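Local structure of ciona betagamma-crystallin (Ciona intestinalis, 2BV2) at residues I33-I37 with P65-W70; G1-L5 with E40-V46. The protein serves as a calcium-binding betagamma-crystallin, a structural component of the neuroectodermal visual system of this sea squirt. One frame throughout, in Å; residues are numbered along the deposited sequence.

Interaction 1: I33-I37 with P65-W70; sequences IVSSI and PNPGSW. With CA (calcium ion), chain C.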
loop_
_atom_site.group_PDB
_atom_site.type_symbol
_atom_site.label_atom_id
_atom_site.label_comp_id
_atom_site.label_asym_id
_atom_site.label_seq_id
_atom_site.Cartn_x
_atom_site.Cartn_y
_atom_site.Cartn_z
ATOM N N ILE A 33 8.368 0.218 3.885
ATOM C CA ILE A 33 8.181 -0.809 4.904
ATOM C C ILE A 33 7.000 -1.727 4.704
ATOM O O ILE A 33 6.882 -2.685 5.444
ATOM C CB ILE A 33 8.039 -0.207 6.328
ATOM C CG1 ILE A 33 6.765 0.620 6.471
ATOM C CG2 ILE A 33 9.263 0.620 6.687
ATOM C CD1 ILE A 33 6.508 1.024 7.914
ATOM N N VAL A 34 6.113 -1.447 3.751
ATOM C CA VAL A 34 4.866 -2.204 3.653
ATOM C C VAL A 34 5.097 -3.631 3.134
ATOM O O VAL A 34 5.800 -3.849 2.146
ATOM C CB VAL A 34 3.832 -1.484 2.776
ATOM C CG1 VAL A 34 2.641 -2.418 2.421
ATOM C CG2 VAL A 34 3.330 -0.223 3.463
ATOM N N SER A 35 4.515 -4.600 3.847
ATOM C CA SER A 35 4.648 -5.997 3.512
ATOM C C SER A 35 3.300 -6.740 3.379
ATOM O O SER A 35 3.280 -7.857 2.904
ATOM C CB SER A 35 5.540 -6.662 4.558
ATOM O OG SER A 35 6.852 -6.117 4.556
ATOM N N SER A 36 2.187 -6.150 3.842
ATOM C CA SER A 36 0.858 -6.646 3.504
ATOM C C SER A 36 -0.154 -5.498 3.488
ATOM O O SER A 36 0.125 -4.396 3.995
ATOM C CB SER A 36 0.411 -7.725 4.489
ATOM O OG SER A 36 0.310 -7.231 5.812
ATOM N N ILE A 37 -1.316 -5.766 2.895
ATOM C CA ILE A 37 -2.320 -4.732 2.626
ATOM C C ILE A 37 -3.719 -5.312 2.719
ATOM O O ILE A 37 -3.951 -6.424 2.276
ATOM C CB ILE A 37 -2.144 -4.101 1.206
ATOM C CG1 ILE A 37 -0.812 -3.347 1.080
ATOM C CG2 ILE A 37 -3.315 -3.159 0.876
ATOM C CD1 ILE A 37 -0.580 -2.790 -0.325
ATOM N N PRO A 65 -1.896 -10.694 1.753
ATOM C CA PRO A 65 -1.057 -11.043 2.902
ATOM C C PRO A 65 0.458 -10.917 2.720
ATOM O O PRO A 65 1.191 -10.992 3.707
ATOM C CB PRO A 65 -1.441 -12.505 3.178
ATOM C CG PRO A 65 -1.887 -13.039 1.879
ATOM C CD PRO A 65 -2.529 -11.888 1.146
ATOM N N ASN A 66 0.919 -10.763 1.484
ATOM C CA ASN A 66 2.342 -10.524 1.205
ATOM C C ASN A 66 2.485 -9.778 -0.122
ATOM O O ASN A 66 1.517 -9.685 -0.880
ATOM C CB ASN A 66 3.105 -11.836 1.205
ATOM C CG ASN A 66 2.462 -12.862 0.331
ATOM O OD1 ASN A 66 2.101 -12.567 -0.786
ATOM N ND2 ASN A 66 2.293 -14.080 0.846
ATOM N N PRO A 67 3.674 -9.207 -0.396
ATOM C CA PRO A 67 3.793 -8.414 -1.624
ATOM C C PRO A 67 3.557 -9.216 -2.928
ATOM O O PRO A 67 2.988 -8.679 -3.900
ATOM C CB PRO A 67 5.218 -7.846 -1.546
ATOM C CG PRO A 67 5.605 -7.941 -0.094
ATOM C CD PRO A 67 4.916 -9.187 0.397
ATOM N N GLY A 68 3.920 -10.491 -2.935
ATOM C CA GLY A 68 3.625 -11.364 -4.076
ATOM C C GLY A 68 2.155 -11.393 -4.436
ATOM O O GLY A 68 1.815 -11.537 -5.612
ATOM N N SER A 69 1.278 -11.214 -3.441
ATOM C CA SER A 69 -0.142 -11.245 -3.681
ATOM C C SER A 69 -0.618 -10.048 -4.498
ATOM O O SER A 69 -1.666 -10.127 -5.123
ATOM C CB SER A 69 -0.912 -11.349 -2.370
ATOM O OG SER A 69 -0.935 -10.111 -1.733
ATOM N N TRP A 70 0.134 -8.949 -4.514
ATOM C CA TRP A 70 -0.147 -7.860 -5.485
ATOM C C TRP A 70 0.844 -7.761 -6.656
ATOM O O TRP A 70 0.732 -6.870 -7.496
ATOM C CB TRP A 70 -0.321 -6.504 -4.797
ATOM C CG TRP A 70 0.903 -5.894 -4.150
ATOM C CD1 TRP A 70 1.898 -5.176 -4.768
ATOM C CD2 TRP A 70 1.219 -5.895 -2.754
ATOM N NE1 TRP A 70 2.819 -4.749 -3.834
ATOM C CE2 TRP A 70 2.420 -5.166 -2.593
ATOM C CE3 TRP A 70 0.595 -6.431 -1.618
ATOM C CZ2 TRP A 70 3.030 -4.989 -1.341
ATOM C CZ3 TRP A 70 1.196 -6.257 -0.383
ATOM C CH2 TRP A 70 2.399 -5.539 -0.250
HETATM CA CA CA C . 8.020 -4.733 6.104
HETATM O O HOH W 1 9.768 -6.221 5.698
#

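Interaction 2: G1-L5 with E40-V46; sequences GKIIL and ESGTWFV. With SO4 (sulfate ion), chain F.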
loop_
_atom_site.group_PDB
_atom_site.type_symbol
_atom_site.label_atom_id
_atom_site.label_comp_id
_atom_site.label_asym_id
_atom_site.label_seq_id
_atom_site.Cartn_x
_atom_site.Cartn_y
_atom_site.Cartn_z
ATOM N N GLY A 1 -13.124 5.352 -0.454
ATOM C CA GLY A 1 -12.160 4.228 -0.443
ATOM C C GLY A 1 -11.441 4.165 0.886
ATOM O O GLY A 1 -11.251 5.185 1.544
ATOM N N LYS A 2 -11.044 2.964 1.286
ATOM C CA LYS A 2 -10.268 2.784 2.502
ATOM C C LYS A 2 -9.268 1.670 2.273
ATOM O O LYS A 2 -9.637 0.568 1.889
ATOM C CB LYS A 2 -11.176 2.448 3.672
ATOM C CG LYS A 2 -10.469 2.208 5.012
ATOM C CD LYS A 2 -11.464 1.826 6.103
ATOM C CE LYS A 2 -12.479 2.935 6.361
ATOM N NZ LYS A 2 -13.520 2.547 7.352
ATOM N N ILE A 3 -8.003 1.972 2.532
ATOM C CA ILE A 3 -6.926 0.986 2.411
ATOM C C ILE A 3 -6.141 1.004 3.714
ATOM O O ILE A 3 -5.953 2.064 4.333
ATOM C CB ILE A 3 -6.020 1.291 1.213
ATOM C CG1 ILE A 3 -5.096 0.109 0.914
ATOM C CG2 ILE A 3 -5.210 2.556 1.451
ATOM C CD1 ILE A 3 -4.274 0.307 -0.347
ATOM N N ILE A 4 -5.700 -0.172 4.141
ATOM C CA ILE A 4 -4.872 -0.314 5.340
ATOM C C ILE A 4 -3.547 -0.982 4.957
ATOM O O ILE A 4 -3.530 -2.113 4.443
ATOM C CB ILE A 4 -5.574 -1.143 6.409
ATOM C CG1 ILE A 4 -6.923 -0.523 6.780
ATOM C CG2 ILE A 4 -4.703 -1.269 7.645
ATOM C CD1 ILE A 4 -7.860 -1.497 7.471
ATOM N N LEU A 5 -2.451 -0.277 5.242
ATOM C CA LEU A 5 -1.103 -0.725 4.928
ATOM C C LEU A 5 -0.486 -1.283 6.192
ATOM O O LEU A 5 -0.646 -0.688 7.252
ATOM C CB LEU A 5 -0.260 0.455 4.471
ATOM C CG LEU A 5 -0.793 1.323 3.322
ATOM C CD1 LEU A 5 0.165 2.454 3.042
ATOM C CD2 LEU A 5 -1.083 0.545 2.039
ATOM N N GLU A 40 -10.259 -2.292 2.197
ATOM C CA GLU A 40 -11.617 -2.428 2.727
ATOM C C GLU A 40 -12.657 -2.026 1.691
ATOM O O GLU A 40 -13.666 -2.706 1.524
ATOM C CB GLU A 40 -11.795 -1.588 3.986
ATOM C CG GLU A 40 -10.802 -1.905 5.090
ATOM C CD GLU A 40 -11.088 -3.213 5.806
ATOM O OE1 GLU A 40 -11.929 -4.005 5.334
ATOM O OE2 GLU A 40 -10.464 -3.449 6.863
ATOM N N SER A 41 -12.395 -0.921 0.992
ATOM C CA SER A 41 -13.274 -0.433 -0.063
ATOM C C SER A 41 -12.473 0.361 -1.065
ATOM O O SER A 41 -11.403 0.854 -0.747
ATOM C CB SER A 41 -14.366 0.460 0.537
ATOM O OG SER A 41 -13.791 1.539 1.255
ATOM N N GLY A 42 -13.014 0.483 -2.273
ATOM C CA GLY A 42 -12.406 1.249 -3.333
ATOM C C GLY A 42 -11.393 0.440 -4.099
ATOM O O GLY A 42 -10.986 -0.640 -3.658
ATOM N N THR A 43 -11.029 0.943 -5.276
ATOM C CA THR A 43 -9.902 0.403 -6.031
ATOM C C THR A 43 -8.738 1.369 -5.818
ATOM O O THR A 43 -8.932 2.584 -5.821
ATOM C CB THR A 43 -10.208 0.253 -7.530
ATOM O OG1 THR A 43 -11.328 -0.627 -7.713
ATOM C CG2 THR A 43 -9.005 -0.334 -8.255
ATOM N N TRP A 44 -7.552 0.812 -5.584
ATOM C CA TRP A 44 -6.344 1.582 -5.241
ATOM C C TRP A 44 -5.194 1.182 -6.136
ATOM O O TRP A 44 -5.077 0.024 -6.497
ATOM C CB TRP A 44 -5.958 1.317 -3.787
ATOM C CG TRP A 44 -6.952 1.908 -2.820
ATOM C CD1 TRP A 44 -8.121 1.369 -2.430
ATOM C CD2 TRP A 44 -6.819 3.145 -2.121
ATOM N NE1 TRP A 44 -8.763 2.210 -1.547
ATOM C CE2 TRP A 44 -7.972 3.303 -1.332
ATOM C CE3 TRP A 44 -5.834 4.140 -2.089
ATOM C CZ2 TRP A 44 -8.168 4.407 -0.512
ATOM C CZ3 TRP A 44 -6.030 5.236 -1.281
ATOM C CH2 TRP A 44 -7.188 5.365 -0.505
ATOM N N PHE A 45 -4.370 2.157 -6.513
ATOM C CA PHE A 45 -3.092 1.878 -7.132
ATOM C C PHE A 45 -2.004 2.195 -6.120
ATOM O O PHE A 45 -1.987 3.270 -5.526
ATOM C CB PHE A 45 -2.890 2.742 -8.379
ATOM C CG PHE A 45 -3.767 2.344 -9.533
ATOM C CD1 PHE A 45 -3.387 1.330 -10.398
ATOM C CD2 PHE A 45 -4.970 2.994 -9.758
ATOM C CE1 PHE A 45 -4.193 0.965 -11.469
ATOM C CE2 PHE A 45 -5.782 2.635 -10.833
ATOM C CZ PHE A 45 -5.393 1.615 -11.681
ATOM N N VAL A 46 -1.074 1.272 -5.946
ATOM C CA VAL A 46 0.042 1.512 -5.062
ATOM C C VAL A 46 1.309 1.507 -5.910
ATOM O O VAL A 46 1.411 0.752 -6.857
ATOM C CB VAL A 46 0.111 0.479 -3.904
ATOM C CG1 VAL A 46 -1.143 0.584 -3.050
ATOM C CG2 VAL A 46 0.309 -0.925 -4.423
HETATM S S SO4 F . -16.954 0.145 -2.605
HETATM O O1 SO4 F . -15.571 0.330 -3.032
HETATM O O2 SO4 F . -17.788 -0.143 -3.763
HETATM O O3 SO4 F . -17.027 -0.965 -1.658
HETATM O O4 SO4 F . -17.422 1.357 -1.938
#

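Interaction 1: I33-I37 with P65-W70
Trp70 reaches across to the backbone and side chains of 34-37. Its CB points toward that segment, and CG stands between the backbone N and the carbonyl carbon (chi1 68°). With chi2 at 82°, this brings the six-membered ring against Ser35, Ser36 and Ile37. CE3 lies 4.0 Å from Ile37 CD1. CZ3, next along the rim, lies 3.8 Å from Ile37 CG1 and meets Ser36 CA in the ring plane. CH2 meets the carbonyl carbon of Ser35. Val34 CG1 approaches Trp70 CH2 obliquely at 4.1 Å. Ile37 CD1 sits over one face of the Trp70 six-membered ring in a CH-pi contact, 12° off the ring normal. Pro67 CA covers part of the opposite face, so the indole is sandwiched between its own loop and the strand.

The backbones meet beside this ring. Asn66 CA makes a CA-H...O contact of 3.3 Å with Ser35 O, and Pro67 CD touches the same oxygen. Ser36 CB rests on Pro65 O at 3.4 Å. Within 65-70, Asn66 O accepts from both Ser69 OG and Ser69 N, which closes the turn.

Ser35 CB points away from 65-70. Ser35 OG binds a calcium ion at 2.4 Å, as does Ile33 O, and is also hydrogen-bonded to Asp74 OD1. Glu7 O, Asp75 OD1 and a water complete the calcium site. Ser35 and Ser36 form a classic beta bulge opposite Phe6. The loop 65-70, which follows strand 62-64, packs on the start of strand 36-41, whose other neighbour is strand 2-6. Tyr57 and Leu59 of strand 56-59 pack against Trp70 from the second sheet.

Interaction 2: G1-L5 with E40-V46
Lys2 and Ser41 form an antiparallel hydrogen-bonded pair. Lys2 N donates to Ser41 O at 3.0 Å, from above the carbonyl plane. In return Lys2 O accepts from two donors. Ser41 N comes in the carbonyl plane on a lone pair, nearly straight at 173°. Glu40 N is closer to Lys2 O, at 2.9 Å, but its bond is more bent. Two residues thus face one, a classic beta bulge.

Trp44 NE1 also donates to Ser41 O, at 3.1 Å; this oxygen lies almost in the indole plane, and the bond fixes the ring's rotation. Gly1 C meets the ring edge at Trp44 CZ2, 3.6 Å away. Ile3 CB lies over one face, and Ile3 CG2 makes a CH-pi contact 3.7 Å from the centroid of the Trp44 six-membered ring. Ile3 CG1 is anti to the backbone N (chi1 -168°), which carries CD1 on to Trp44 CB and Val46 CG1. With alanine at position 44, Ile3 would probably lose the flat surface it packs on, and Ser41 O one of its two donors.

On the outer side, aliphatic Lys2 atoms run obliquely across Glu40, Lys2 CD 3.9 Å from Glu40 CG. Ile4 CD1 also touches Glu40. At the turn, Gly42 N donates to a sulfate, probably from the crystallisation liquor. Here the chain passes from strand 36-41 to strand 44-47, so the contact ties together the two sheets of a betagamma-crystallin Greek key domain.

How the interactions relate
Both interactions use strand 36-41, and their centres are about 13 Å apart. Interaction 2 adds its neighbour, strand 2-6, and interaction 1 the loop 65-70. Interaction 1 uses the start of strand 36-41 and interaction 2 its end; a classic beta bulge marks each. Their hydrophobic side chains join between the sheets. Ile37 CG2 touches Ile3 CG1 at 3.7 Å, Ile37 CG1 meets Leu5 CD2 at 4.0 Å, and Val34 CG2 packs on Leu5 CB at 3.8 Å. Ile37 thus bridges Trp70 and Ile3, which in turn covers Trp44. Calcium is bound directly in interaction 1. A second calcium ion lies about 9 Å from the Val34 side chain and about 10 Å from that of Val46.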